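Local coordinates for protein eukaryotic peptide chain release factor GTP-binding subunit (Schizosaccharomyces pombe, PDB 1R5B) that is the GTP-binding subunit of a eukaryotic peptide chain release factor, a translation factor in which a P-loop domain related to elongation factor Tu is joined to beta domains, at residues 161-166 against 207-212; 201-206 against 228-233; 236-241 against 249-254; 240-245 against 256-261. All blocks are in the same frame, centred on the assembly; numbering follows the deposited sequence.

Contact 1: 161-166 against 207-212; sequences AGFERG and VDKLSM
Phe163, in the stretch between helices 158-161 and 169-178, carries the whole 161-166 side of this contact and meets Lys209 and Leu210 on helix 200-218. Just before it, Gly162 is tied to Thr169 by backbone hydrogen bonding. At Phe163 the lysine ammonium meets CB and CG, with Lys209 NZ 3.7 Å from Phe163 CG. Measured to the ring centroid the distance is 4.2 Å, with the nitrogen 29° off the normal, an off-centre cation-pi contact. The lysine chain runs antiparallel to the phenylalanine over the same face, its CG near CE1 toward the rim. Bends at chi2 (68°), chi3 and chi4 (-81°) shorten the chain and set NZ above the CG end of the ring. At the far end, Phe163 CZ touches Leu210 CD2 at 3.9 Å, and this methyl approaches in the ring plane. Phe159 and Phe213 add edge-to-face contacts. Leu210 continues to Val186 and Ile188 of strand 184-189, so the loop lies beside helix 200-218, whose Leu210 faces the sheet.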
loop_
_atom_site.group_PDB
_atom_site.type_symbol
_atom_site.label_atom_id
_atom_site.label_comp_id
_atom_site.label_asym_id
_atom_site.label_seq_id
_atom_site.Cartn_x
_atom_site.Cartn_y
_atom_site.Cartn_z
ATOM N N ALA A 161 -30.945 -14.479 -8.022
ATOM C CA ALA A 161 -31.935 -13.784 -7.201
ATOM C C ALA A 161 -31.519 -12.345 -6.888
ATOM O O ALA A 161 -32.367 -11.449 -6.842
ATOM C CB ALA A 161 -32.194 -14.552 -5.917
ATOM N N GLY A 162 -30.219 -12.127 -6.692
ATOM C CA GLY A 162 -29.687 -10.811 -6.390
ATOM C C GLY A 162 -29.930 -9.755 -7.453
ATOM O O GLY A 162 -29.914 -8.557 -7.142
ATOM N N PHE A 163 -30.149 -10.192 -8.697
ATOM C CA PHE A 163 -30.445 -9.291 -9.819
ATOM C C PHE A 163 -31.929 -9.185 -10.151
ATOM O O PHE A 163 -32.320 -8.254 -10.843
ATOM C CB PHE A 163 -29.710 -9.738 -11.078
ATOM C CG PHE A 163 -28.248 -9.977 -10.879
ATOM C CD1 PHE A 163 -27.765 -11.256 -10.684
ATOM C CD2 PHE A 163 -27.354 -8.923 -10.905
ATOM C CE1 PHE A 163 -26.421 -11.488 -10.517
ATOM C CE2 PHE A 163 -26.001 -9.138 -10.728
ATOM C CZ PHE A 163 -25.529 -10.431 -10.533
ATOM N N GLU A 164 -32.738 -10.145 -9.697
ATOM C CA GLU A 164 -34.199 -10.154 -9.925
ATOM C C GLU A 164 -34.879 -8.993 -9.156
ATOM O O GLU A 164 -34.203 -8.093 -8.650
ATOM C CB GLU A 164 -34.809 -11.524 -9.520
ATOM C CG GLU A 164 -34.382 -12.730 -10.374
ATOM C CD GLU A 164 -34.837 -14.098 -9.812
ATOM O OE1 GLU A 164 -35.999 -14.228 -9.357
ATOM O OE2 GLU A 164 -34.042 -15.071 -9.836
ATOM N N ARG A 165 -36.210 -9.008 -9.065
ATOM C CA ARG A 165 -36.952 -7.902 -8.435
ATOM C C ARG A 165 -36.589 -7.673 -6.955
ATOM O O ARG A 165 -36.230 -6.555 -6.564
ATOM C CB ARG A 165 -38.457 -8.119 -8.582
ATOM C CG ARG A 165 -39.278 -6.844 -8.720
ATOM C CD ARG A 165 -40.743 -7.030 -8.306
ATOM N NE ARG A 165 -41.694 -6.494 -9.280
ATOM C CZ ARG A 165 -43.009 -6.726 -9.255
ATOM N NH1 ARG A 165 -43.555 -7.488 -8.303
ATOM N NH2 ARG A 165 -43.796 -6.195 -10.188
ATOM N N GLY A 166 -36.652 -8.726 -6.144
ATOM C CA GLY A 166 -36.350 -8.598 -4.727
ATOM C C GLY A 166 -34.884 -8.353 -4.374
ATOM O O GLY A 166 -34.565 -8.091 -3.207
ATOM N N VAL A 207 -19.352 -14.097 -13.752
ATOM C CA VAL A 207 -18.487 -12.944 -13.966
ATOM C C VAL A 207 -19.041 -12.096 -15.107
ATOM O O VAL A 207 -19.180 -10.896 -14.953
ATOM C CB VAL A 207 -17.026 -13.375 -14.265
ATOM C CG1 VAL A 207 -16.206 -12.236 -14.893
ATOM C CG2 VAL A 207 -16.368 -13.848 -12.999
ATOM N N ASP A 208 -19.366 -12.721 -16.235
ATOM C CA ASP A 208 -19.902 -12.005 -17.392
ATOM C C ASP A 208 -21.181 -11.240 -17.042
ATOM O O ASP A 208 -21.379 -10.116 -17.490
ATOM C CB ASP A 208 -20.188 -12.970 -18.554
ATOM C CG ASP A 208 -18.919 -13.630 -19.104
ATOM O OD1 ASP A 208 -17.817 -13.410 -18.527
ATOM O OD2 ASP A 208 -18.931 -14.391 -20.107
ATOM N N LYS A 209 -22.034 -11.852 -16.233
ATOM C CA LYS A 209 -23.271 -11.224 -15.813
ATOM C C LYS A 209 -22.982 -10.060 -14.880
ATOM O O LYS A 209 -23.581 -8.999 -15.015
ATOM C CB LYS A 209 -24.180 -12.250 -15.126
ATOM C CG LYS A 209 -25.506 -11.702 -14.602
ATOM C CD LYS A 209 -26.436 -11.276 -15.724
ATOM C CE LYS A 209 -27.319 -10.085 -15.332
ATOM N NZ LYS A 209 -28.503 -10.506 -14.532
ATOM N N LEU A 210 -22.058 -10.252 -13.937
ATOM C CA LEU A 210 -21.736 -9.198 -12.983
ATOM C C LEU A 210 -21.100 -8.011 -13.722
ATOM O O LEU A 210 -21.382 -6.851 -13.432
ATOM C CB LEU A 210 -20.807 -9.709 -11.883
ATOM C CG LEU A 210 -21.513 -10.302 -10.671
ATOM C CD1 LEU A 210 -20.598 -11.263 -9.963
ATOM C CD2 LEU A 210 -21.955 -9.216 -9.714
ATOM N N SER A 211 -20.271 -8.328 -14.704
ATOM C CA SER A 211 -19.578 -7.327 -15.494
ATOM C C SER A 211 -20.562 -6.422 -16.246
ATOM O O SER A 211 -20.446 -5.207 -16.221
ATOM C CB SER A 211 -18.638 -8.030 -16.469
ATOM O OG SER A 211 -17.918 -7.077 -17.202
ATOM N N MET A 212 -21.549 -7.017 -16.896
ATOM C CA MET A 212 -22.586 -6.229 -17.561
ATOM C C MET A 212 -23.410 -5.413 -16.549
ATOM O O MET A 212 -23.655 -4.231 -16.753
ATOM C CB MET A 212 -23.482 -7.133 -18.398
ATOM C CG MET A 212 -22.754 -7.785 -19.573
ATOM S SD MET A 212 -21.950 -6.600 -20.689
ATOM C CE MET A 212 -23.200 -6.418 -21.868
#

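Contact 2: 201-206 against 228-233; sequences ERYKEC and YMPVSA
Tyr203 and Pro230, 7.3 Å apart, are the closest CA pair between 201-206 and 228-233. The segment axes come within 10.1 Å and run nearly antiparallel, at 152°, as expected in the beta-alpha-beta crossover that leads from strand 184-189 through this helix to the parallel edge strand 226-230. With CG anti to its backbone N (chi1 177°), Tyr203 projects from the helix to the strand. Its ring sits aslant on the proline: Tyr203 CE1 is 3.6 Å from Pro230 N, and Tyr203 CE1 is 3.7 Å from Pro230 CB. The hydroxyl reaches on to the strand backbone, where Tyr203 OH lies 3.3 Å from the carbonyl carbon Tyr228 C. Trp250 also meets the Tyr203 ring. Within the helix, Arg202 uses NE and NH2 to grip Glu205 OE1 in the guanidinium plane, and NH2 pairs with Glu160 as well. The angles to Tyr228 O and Met229 N are too poor for hydrogen bonding by the Tyr203 hydroxyl, which implies that van der Waals packing joins helix to strand here.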
loop_
_atom_site.group_PDB
_atom_site.type_symbol
_atom_site.label_atom_id
_atom_site.label_comp_id
_atom_site.label_asym_id
_atom_site.label_seq_id
_atom_site.Cartn_x
_atom_site.Cartn_y
_atom_site.Cartn_z
ATOM N N GLU A 201 -17.587 -22.981 -16.241
ATOM C CA GLU A 201 -18.796 -22.467 -16.899
ATOM C C GLU A 201 -19.623 -21.563 -15.986
ATOM O O GLU A 201 -20.143 -20.559 -16.438
ATOM C CB GLU A 201 -19.695 -23.597 -17.404
ATOM C CG GLU A 201 -19.580 -23.876 -18.890
ATOM C CD GLU A 201 -18.686 -25.069 -19.171
ATOM O OE1 GLU A 201 -17.556 -25.079 -18.630
ATOM O OE2 GLU A 201 -19.111 -25.993 -19.910
ATOM N N ARG A 202 -19.752 -21.942 -14.719
ATOM C CA ARG A 202 -20.520 -21.185 -13.736
ATOM C C ARG A 202 -19.793 -19.896 -13.385
ATOM O O ARG A 202 -20.412 -18.843 -13.263
ATOM C CB ARG A 202 -20.706 -22.002 -12.452
ATOM C CG ARG A 202 -22.106 -21.985 -11.873
ATOM C CD ARG A 202 -22.579 -20.629 -11.333
ATOM N NE ARG A 202 -23.718 -20.143 -12.112
ATOM C CZ ARG A 202 -24.857 -19.621 -11.632
ATOM N NH1 ARG A 202 -25.073 -19.454 -10.331
ATOM N NH2 ARG A 202 -25.804 -19.255 -12.493
ATOM N N TYR A 203 -18.476 -19.993 -13.217
ATOM C CA TYR A 203 -17.659 -18.852 -12.817
ATOM C C TYR A 203 -17.689 -17.782 -13.890
ATOM O O TYR A 203 -17.940 -16.619 -13.600
ATOM C CB TYR A 203 -16.208 -19.276 -12.560
ATOM C CG TYR A 203 -15.302 -18.120 -12.202
ATOM C CD1 TYR A 203 -15.373 -17.515 -10.956
ATOM C CD2 TYR A 203 -14.390 -17.617 -13.118
ATOM C CE1 TYR A 203 -14.553 -16.446 -10.632
ATOM C CE2 TYR A 203 -13.554 -16.544 -12.794
ATOM C CZ TYR A 203 -13.639 -15.968 -11.557
ATOM O OH TYR A 203 -12.816 -14.907 -11.238
ATOM N N LYS A 204 -17.419 -18.200 -15.124
ATOM C CA LYS A 204 -17.461 -17.323 -16.287
ATOM C C LYS A 204 -18.847 -16.725 -16.473
ATOM O O LYS A 204 -18.961 -15.553 -16.813
ATOM C CB LYS A 204 -17.067 -18.076 -17.571
ATOM C CG LYS A 204 -15.671 -17.742 -18.099
ATOM C CD LYS A 204 -15.509 -18.166 -19.576
ATOM C CE LYS A 204 -14.182 -17.681 -20.178
ATOM N NZ LYS A 204 -13.044 -17.788 -19.207
ATOM N N GLU A 205 -19.887 -17.530 -16.248
ATOM C CA GLU A 205 -21.266 -17.067 -16.364
ATOM C C GLU A 205 -21.576 -16.005 -15.317
ATOM O O GLU A 205 -22.215 -15.012 -15.626
ATOM C CB GLU A 205 -22.267 -18.228 -16.228
ATOM C CG GLU A 205 -23.720 -17.810 -16.442
ATOM C CD GLU A 205 -24.721 -18.866 -16.035
ATOM O OE1 GLU A 205 -24.344 -19.785 -15.282
ATOM O OE2 GLU A 205 -25.894 -18.774 -16.468
ATOM N N CYS A 206 -21.114 -16.219 -14.090
ATOM C CA CYS A 206 -21.329 -15.282 -12.996
ATOM C C CYS A 206 -20.558 -13.985 -13.213
ATOM O O CYS A 206 -21.060 -12.910 -12.919
ATOM C CB CYS A 206 -20.918 -15.910 -11.664
ATOM S SG CYS A 206 -22.057 -17.184 -11.071
ATOM N N TYR A 228 -12.081 -9.995 -10.364
ATOM C CA TYR A 228 -12.925 -11.136 -9.981
ATOM C C TYR A 228 -12.048 -12.266 -9.449
ATOM O O TYR A 228 -10.942 -12.501 -9.961
ATOM C CB TYR A 228 -13.743 -11.627 -11.177
ATOM C CG TYR A 228 -14.720 -10.599 -11.677
ATOM C CD1 TYR A 228 -14.387 -9.754 -12.733
ATOM C CD2 TYR A 228 -15.970 -10.449 -11.081
ATOM C CE1 TYR A 228 -15.276 -8.791 -13.181
ATOM C CE2 TYR A 228 -16.869 -9.486 -11.526
ATOM C CZ TYR A 228 -16.513 -8.664 -12.572
ATOM O OH TYR A 228 -17.389 -7.720 -13.022
ATOM N N MET A 229 -12.539 -12.965 -8.423
ATOM C CA MET A 229 -11.818 -14.096 -7.838
ATOM C C MET A 229 -12.764 -15.129 -7.262
ATOM O O MET A 229 -13.664 -14.780 -6.502
ATOM C CB MET A 229 -10.901 -13.625 -6.724
ATOM C CG MET A 229 -9.448 -13.764 -7.096
ATOM S SD MET A 229 -8.359 -13.182 -5.857
ATOM C CE MET A 229 -8.935 -11.618 -5.623
ATOM N N PRO A 230 -12.556 -16.397 -7.608
ATOM C CA PRO A 230 -13.348 -17.474 -7.029
ATOM C C PRO A 230 -12.767 -17.825 -5.677
ATOM O O PRO A 230 -11.537 -17.818 -5.519
ATOM C CB PRO A 230 -13.156 -18.611 -8.021
ATOM C CG PRO A 230 -11.796 -18.391 -8.565
ATOM C CD PRO A 230 -11.561 -16.915 -8.562
ATOM N N VAL A 231 -13.652 -18.047 -4.713
ATOM C CA VAL A 231 -13.306 -18.589 -3.410
ATOM C C VAL A 231 -14.426 -19.488 -2.890
ATOM O O VAL A 231 -15.534 -19.543 -3.439
ATOM C CB VAL A 231 -13.078 -17.487 -2.358
ATOM C CG1 VAL A 231 -12.132 -16.404 -2.873
ATOM C CG2 VAL A 231 -14.393 -16.857 -1.934
ATOM N N SER A 232 -14.111 -20.190 -1.810
ATOM C CA SER A 232 -15.112 -20.827 -0.976
ATOM C C SER A 232 -14.751 -20.542 0.474
ATOM O O SER A 232 -13.748 -21.037 0.983
ATOM C CB SER A 232 -15.169 -22.329 -1.228
ATOM O OG SER A 232 -15.894 -22.965 -0.194
ATOM N N ALA A 233 -15.589 -19.744 1.126
ATOM C CA ALA A 233 -15.351 -19.277 2.484
ATOM C C ALA A 233 -15.569 -20.394 3.495
ATOM O O ALA A 233 -15.020 -20.354 4.598
ATOM C CB ALA A 233 -16.265 -18.089 2.800
#

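Contact 3: 236-241 against 249-254; sequences GQNVKD and PWYQGP
Asn238 meets the ring of Tyr251 with its carboxamide, the central interaction between 236-241 and 249-254. Its backbone has a positive phi (69°), and CB points toward the other segment. At the next atom, Asn238 CG comes within 3.9 Å of Tyr251 CE2. The two branches then straddle that carbon almost evenly: Asn238 OD1 is 3.6 Å from Tyr251 CE2, and Asn238 ND2 is 3.5 Å from the same atom. Amide and ring planes stand 88° apart, so the two groups are not stacked; the approach is oblique. Asn238 ND2 is also 3.7 Å from Pro254 O, a proximity only. That carbonyl is held by the tyrosine: Tyr251 OH donates to Pro254 O at 2.6 Å, in the carbonyl plane and on a lone pair. The turn closed by this bond brings Gly253 N over the centre of one ring face, 3.4 Å above the plane.

The polar ends of the carboxamide find their hydrogen bonds beyond the two segments. ND2 donates to Pro230 O at the end of strand 226-230, while OD1 accepts from Val243 N. Partners of opposite kind at the two branches fix the amide's rotation and distinguish its oxygen from its nitrogen. The chemistry therefore implies a division of labour, with hydrogen bonds orienting the buried Asn238 and van der Waals contact fitting it to Tyr251.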
loop_
_atom_site.group_PDB
_atom_site.type_symbol
_atom_site.label_atom_id
_atom_site.label_comp_id
_atom_site.label_asym_id
_atom_site.label_seq_id
_atom_site.Cartn_x
_atom_site.Cartn_y
_atom_site.Cartn_z
ATOM N N GLY A 236 -12.399 -22.486 2.965
ATOM C CA GLY A 236 -11.219 -21.645 2.878
ATOM C C GLY A 236 -10.398 -21.784 1.600
ATOM O O GLY A 236 -9.274 -21.290 1.514
ATOM N N GLN A 237 -10.956 -22.436 0.592
ATOM C CA GLN A 237 -10.231 -22.632 -0.648
ATOM C C GLN A 237 -10.088 -21.307 -1.411
ATOM O O GLN A 237 -11.066 -20.601 -1.663
ATOM C CB GLN A 237 -10.913 -23.689 -1.504
ATOM C CG GLN A 237 -10.663 -25.092 -0.997
ATOM C CD GLN A 237 -11.631 -26.109 -1.566
ATOM O OE1 GLN A 237 -12.762 -25.766 -1.951
ATOM N NE2 GLN A 237 -11.197 -27.366 -1.621
ATOM N N ASN A 238 -8.845 -20.996 -1.759
ATOM C CA ASN A 238 -8.478 -19.776 -2.468
ATOM C C ASN A 238 -8.640 -18.500 -1.652
ATOM O O ASN A 238 -8.661 -17.424 -2.228
ATOM C CB ASN A 238 -9.222 -19.650 -3.805
ATOM C CG ASN A 238 -8.402 -18.911 -4.858
ATOM O OD1 ASN A 238 -7.259 -19.276 -5.144
ATOM N ND2 ASN A 238 -8.983 -17.875 -5.434
ATOM N N VAL A 239 -8.741 -18.615 -0.327
ATOM C CA VAL A 239 -8.814 -17.428 0.526
ATOM C C VAL A 239 -7.400 -17.052 0.901
ATOM O O VAL A 239 -6.962 -15.962 0.544
ATOM C CB VAL A 239 -9.799 -17.558 1.750
ATOM C CG1 VAL A 239 -9.392 -18.608 2.672
ATOM C CG2 VAL A 239 -9.868 -16.272 2.546
ATOM N N LYS A 240 -6.672 -17.949 1.568
ATOM C CA LYS A 240 -5.276 -17.716 1.936
ATOM C C LYS A 240 -4.345 -18.426 0.961
ATOM O O LYS A 240 -3.472 -17.808 0.374
ATOM C CB LYS A 240 -4.982 -18.210 3.356
ATOM C CG LYS A 240 -3.606 -17.756 3.867
ATOM C CD LYS A 240 -3.053 -18.635 4.957
ATOM C CE LYS A 240 -1.715 -18.081 5.455
ATOM N NZ LYS A 240 -0.963 -19.093 6.257
ATOM N N ASP A 241 -4.513 -19.731 0.814
ATOM C CA ASP A 241 -3.710 -20.499 -0.132
ATOM C C ASP A 241 -4.471 -20.578 -1.447
ATOM O O ASP A 241 -5.689 -20.485 -1.452
ATOM C CB ASP A 241 -3.440 -21.913 0.402
ATOM C CG ASP A 241 -2.755 -21.912 1.767
ATOM O OD1 ASP A 241 -2.986 -22.860 2.535
ATOM O OD2 ASP A 241 -1.977 -21.021 2.158
ATOM N N PRO A 249 -8.453 -26.848 -11.729
ATOM C CA PRO A 249 -7.301 -26.780 -12.645
ATOM C C PRO A 249 -7.205 -25.488 -13.457
ATOM O O PRO A 249 -6.098 -25.098 -13.837
ATOM C CB PRO A 249 -7.523 -27.968 -13.604
ATOM C CG PRO A 249 -8.718 -28.723 -13.106
ATOM C CD PRO A 249 -9.441 -27.864 -12.138
ATOM N N TRP A 250 -8.342 -24.839 -13.703
ATOM C CA TRP A 250 -8.421 -23.737 -14.672
ATOM C C TRP A 250 -8.060 -22.368 -14.098
ATOM O O TRP A 250 -7.533 -21.525 -14.824
ATOM C CB TRP A 250 -9.808 -23.684 -15.337
ATOM C CG TRP A 250 -10.950 -23.746 -14.374
ATOM C CD1 TRP A 250 -11.637 -24.861 -13.990
ATOM C CD2 TRP A 250 -11.529 -22.650 -13.657
ATOM N NE1 TRP A 250 -12.611 -24.527 -13.082
ATOM C CE2 TRP A 250 -12.568 -23.174 -12.859
ATOM C CE3 TRP A 250 -11.282 -21.268 -13.613
ATOM C CZ2 TRP A 250 -13.358 -22.368 -12.027
ATOM C CZ3 TRP A 250 -12.068 -20.471 -12.789
ATOM C CH2 TRP A 250 -13.090 -21.026 -12.006
ATOM N N TYR A 251 -8.355 -22.132 -12.817
ATOM C CA TYR A 251 -7.970 -20.868 -12.172
ATOM C C TYR A 251 -6.514 -20.948 -11.790
ATOM O O TYR A 251 -6.100 -21.849 -11.042
ATOM C CB TYR A 251 -8.771 -20.572 -10.903
ATOM C CG TYR A 251 -8.393 -19.237 -10.286
ATOM C CD1 TYR A 251 -8.715 -18.049 -10.929
ATOM C CD2 TYR A 251 -7.702 -19.162 -9.080
ATOM C CE1 TYR A 251 -8.375 -16.814 -10.385
ATOM C CE2 TYR A 251 -7.351 -17.925 -8.522
ATOM C CZ TYR A 251 -7.693 -16.754 -9.183
ATOM O OH TYR A 251 -7.356 -15.516 -8.671
ATOM N N GLN A 252 -5.728 -20.015 -12.302
ATOM C CA GLN A 252 -4.312 -20.020 -11.998
ATOM C C GLN A 252 -3.864 -18.616 -11.591
ATOM O O GLN A 252 -2.734 -18.198 -11.864
ATOM C CB GLN A 252 -3.538 -20.559 -13.200
ATOM C CG GLN A 252 -3.872 -22.031 -13.603
ATOM C CD GLN A 252 -2.918 -23.101 -13.007
ATOM O OE1 GLN A 252 -2.043 -22.792 -12.182
ATOM N NE2 GLN A 252 -3.097 -24.362 -13.436
ATOM N N GLY A 253 -4.771 -17.896 -10.930
ATOM C CA GLY A 253 -4.475 -16.592 -10.366
ATOM C C GLY A 253 -4.087 -16.708 -8.902
ATOM O O GLY A 253 -3.792 -17.797 -8.409
ATOM N N PRO A 254 -4.056 -15.579 -8.207
ATOM C CA PRO A 254 -3.767 -15.562 -6.774
ATOM C C PRO A 254 -4.994 -15.821 -5.899
ATOM O O PRO A 254 -6.136 -15.639 -6.328
ATOM C CB PRO A 254 -3.254 -14.129 -6.560
ATOM C CG PRO A 254 -3.977 -13.317 -7.559
ATOM C CD PRO A 254 -4.245 -14.214 -8.736
#

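Contact 4: 240-245 against 256-261; sequences KDRVDS and LLEYLD
Arg242 and Glu258 form a salt bridge between the loop 240-245 and the first turn of helix 256-262, with Arg242 NH1 2.9 Å from Glu258 OE2. The glutamate is fully stretched, CG anti to the backbone N and chi2 -179°, which carries its carboxylate out from the helix to the arginine. In Arg242 a bend at chi3 (144°) turns the guanidinium so that a face, rather than its edge, meets the carboxylate. The two flat groups are 74° apart, and Glu258 OE1 sits 3.2 Å above the guanidinium plane, offset toward its rim. Arg242 NE is meanwhile occupied by Gly253 O, a hydrogen bond that helps fix the guanidinium.

Lys240 makes the apolar part of the contact. Lys240 CG and Leu257 CD1 are 3.9 Å apart; beyond CG the lysine is extended, and only CB and CG touch the leucine methyl. Backbone hydrogen bonds between Asn238 and Leu256, and between Leu257 N and Val239 O, bind the preceding loop to the helix start. On the sheet side, Leu256 and Tyr259 both pack on Met229 of strand 226-230; in strand 184-189, Leu256 also packs on Val187 and Tyr259 on Val185.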
loop_
_atom_site.group_PDB
_atom_site.type_symbol
_atom_site.label_atom_id
_atom_site.label_comp_id
_atom_site.label_asym_id
_atom_site.label_seq_id
_atom_site.Cartn_x
_atom_site.Cartn_y
_atom_site.Cartn_z
ATOM N N LYS A 240 -6.672 -17.949 1.568
ATOM C CA LYS A 240 -5.276 -17.716 1.936
ATOM C C LYS A 240 -4.345 -18.426 0.961
ATOM O O LYS A 240 -3.472 -17.808 0.374
ATOM C CB LYS A 240 -4.982 -18.210 3.356
ATOM C CG LYS A 240 -3.606 -17.756 3.867
ATOM C CD LYS A 240 -3.053 -18.635 4.957
ATOM C CE LYS A 240 -1.715 -18.081 5.455
ATOM N NZ LYS A 240 -0.963 -19.093 6.257
ATOM N N ASP A 241 -4.513 -19.731 0.814
ATOM C CA ASP A 241 -3.710 -20.499 -0.132
ATOM C C ASP A 241 -4.471 -20.578 -1.447
ATOM O O ASP A 241 -5.689 -20.485 -1.452
ATOM C CB ASP A 241 -3.440 -21.913 0.402
ATOM C CG ASP A 241 -2.755 -21.912 1.767
ATOM O OD1 ASP A 241 -2.986 -22.860 2.535
ATOM O OD2 ASP A 241 -1.977 -21.021 2.158
ATOM N N ARG A 242 -3.766 -20.744 -2.561
ATOM C CA ARG A 242 -4.445 -20.952 -3.839
ATOM C C ARG A 242 -5.204 -22.266 -3.803
ATOM O O ARG A 242 -4.775 -23.206 -3.142
ATOM C CB ARG A 242 -3.446 -21.027 -4.989
ATOM C CG ARG A 242 -2.764 -19.724 -5.360
ATOM C CD ARG A 242 -1.639 -19.940 -6.368
ATOM N NE ARG A 242 -1.524 -18.850 -7.337
ATOM C CZ ARG A 242 -0.568 -17.922 -7.331
ATOM N NH1 ARG A 242 0.403 -17.941 -6.423
ATOM N NH2 ARG A 242 -0.570 -16.972 -8.257
ATOM N N VAL A 243 -6.327 -22.340 -4.508
ATOM C CA VAL A 243 -6.951 -23.632 -4.787
ATOM C C VAL A 243 -5.935 -24.571 -5.374
ATOM O O VAL A 243 -5.137 -24.165 -6.220
ATOM C CB VAL A 243 -8.059 -23.596 -5.857
ATOM C CG1 VAL A 243 -9.387 -24.031 -5.251
ATOM C CG2 VAL A 243 -8.143 -22.252 -6.576
ATOM N N ASP A 244 -5.991 -25.830 -4.957
ATOM C CA ASP A 244 -5.130 -26.851 -5.528
ATOM C C ASP A 244 -5.542 -27.140 -6.968
ATOM O O ASP A 244 -6.707 -26.994 -7.325
ATOM C CB ASP A 244 -5.187 -28.137 -4.702
ATOM C CG ASP A 244 -4.001 -29.042 -4.958
ATOM O OD1 ASP A 244 -2.858 -28.580 -4.769
ATOM O OD2 ASP A 244 -4.110 -30.222 -5.351
ATOM N N SER A 245 -4.575 -27.547 -7.786
ATOM C CA SER A 245 -4.832 -27.919 -9.182
ATOM C C SER A 245 -5.864 -29.040 -9.330
ATOM O O SER A 245 -6.641 -29.047 -10.291
ATOM C CB SER A 245 -3.528 -28.330 -9.885
ATOM O OG SER A 245 -3.025 -27.250 -10.658
ATOM N N LEU A 256 -7.330 -14.812 -2.574
ATOM C CA LEU A 256 -7.825 -13.518 -2.151
ATOM C C LEU A 256 -6.759 -12.767 -1.366
ATOM O O LEU A 256 -6.410 -11.654 -1.734
ATOM C CB LEU A 256 -9.102 -13.649 -1.330
ATOM C CG LEU A 256 -9.635 -12.339 -0.762
ATOM C CD1 LEU A 256 -9.827 -11.326 -1.875
ATOM C CD2 LEU A 256 -10.937 -12.581 -0.029
ATOM N N LEU A 257 -6.237 -13.378 -0.306
ATOM C CA LEU A 257 -5.278 -12.692 0.559
ATOM C C LEU A 257 -3.985 -12.343 -0.178
ATOM O O LEU A 257 -3.362 -11.333 0.106
ATOM C CB LEU A 257 -4.960 -13.511 1.810
ATOM C CG LEU A 257 -6.109 -13.646 2.827
ATOM C CD1 LEU A 257 -5.612 -14.402 4.023
ATOM C CD2 LEU A 257 -6.664 -12.316 3.263
ATOM N N GLU A 258 -3.601 -13.178 -1.130
ATOM C CA GLU A 258 -2.405 -12.941 -1.913
ATOM C C GLU A 258 -2.583 -11.682 -2.763
ATOM O O GLU A 258 -1.676 -10.878 -2.897
ATOM C CB GLU A 258 -2.159 -14.150 -2.802
ATOM C CG GLU A 258 -0.947 -14.074 -3.704
ATOM C CD GLU A 258 -0.805 -15.314 -4.566
ATOM O OE1 GLU A 258 -1.418 -16.359 -4.233
ATOM O OE2 GLU A 258 -0.078 -15.235 -5.581
ATOM N N TYR A 259 -3.762 -11.535 -3.343
ATOM C CA TYR A 259 -4.114 -10.360 -4.122
ATOM C C TYR A 259 -4.238 -9.097 -3.235
ATOM O O TYR A 259 -3.754 -8.030 -3.605
ATOM C CB TYR A 259 -5.424 -10.605 -4.881
ATOM C CG TYR A 259 -5.832 -9.407 -5.659
ATOM C CD1 TYR A 259 -5.226 -9.117 -6.882
ATOM C CD2 TYR A 259 -6.773 -8.516 -5.157
ATOM C CE1 TYR A 259 -5.571 -7.988 -7.597
ATOM C CE2 TYR A 259 -7.115 -7.370 -5.871
ATOM C CZ TYR A 259 -6.508 -7.116 -7.076
ATOM O OH TYR A 259 -6.839 -6.001 -7.782
ATOM N N LEU A 260 -4.900 -9.224 -2.089
ATOM C CA LEU A 260 -5.050 -8.115 -1.140
ATOM C C LEU A 260 -3.679 -7.603 -0.659
ATOM O O LEU A 260 -3.497 -6.413 -0.419
ATOM C CB LEU A 260 -5.865 -8.562 0.071
ATOM C CG LEU A 260 -7.341 -8.160 0.242
ATOM C CD1 LEU A 260 -8.042 -7.925 -1.062
ATOM C CD2 LEU A 260 -8.078 -9.212 1.098
ATOM N N ASP A 261 -2.714 -8.513 -0.559
ATOM C CA ASP A 261 -1.398 -8.179 -0.057
ATOM C C ASP A 261 -0.597 -7.266 -0.982
ATOM O O ASP A 261 0.038 -6.342 -0.515
ATOM C CB ASP A 261 -0.597 -9.455 0.222
ATOM C CG ASP A 261 0.707 -9.167 0.924
ATOM O OD1 ASP A 261 0.664 -8.699 2.073
ATOM O OD2 ASP A 261 1.822 -9.366 0.405
#

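All four contacts lie in the GTP-binding domain. From the N terminus, contact 1 opens first, in the loop after helix 158-161, and closes on helix 200-218 across an interval containing strand 184-189. Contact 2 starts on that same helix before contact 1 has closed, so the two cross; it spans the rest of the helix and closes on strand 226-230. Contacts 3 and 4 both come after contact 2 has closed and start from the same stretch, sharing Lys240 and Asp241. Contact 3 closes at 249-254 and contact 4 just after it, on helix 256-262. Met229 touches both, so strand 226-230 links the helix 200-218 side to the helix 256-262 side.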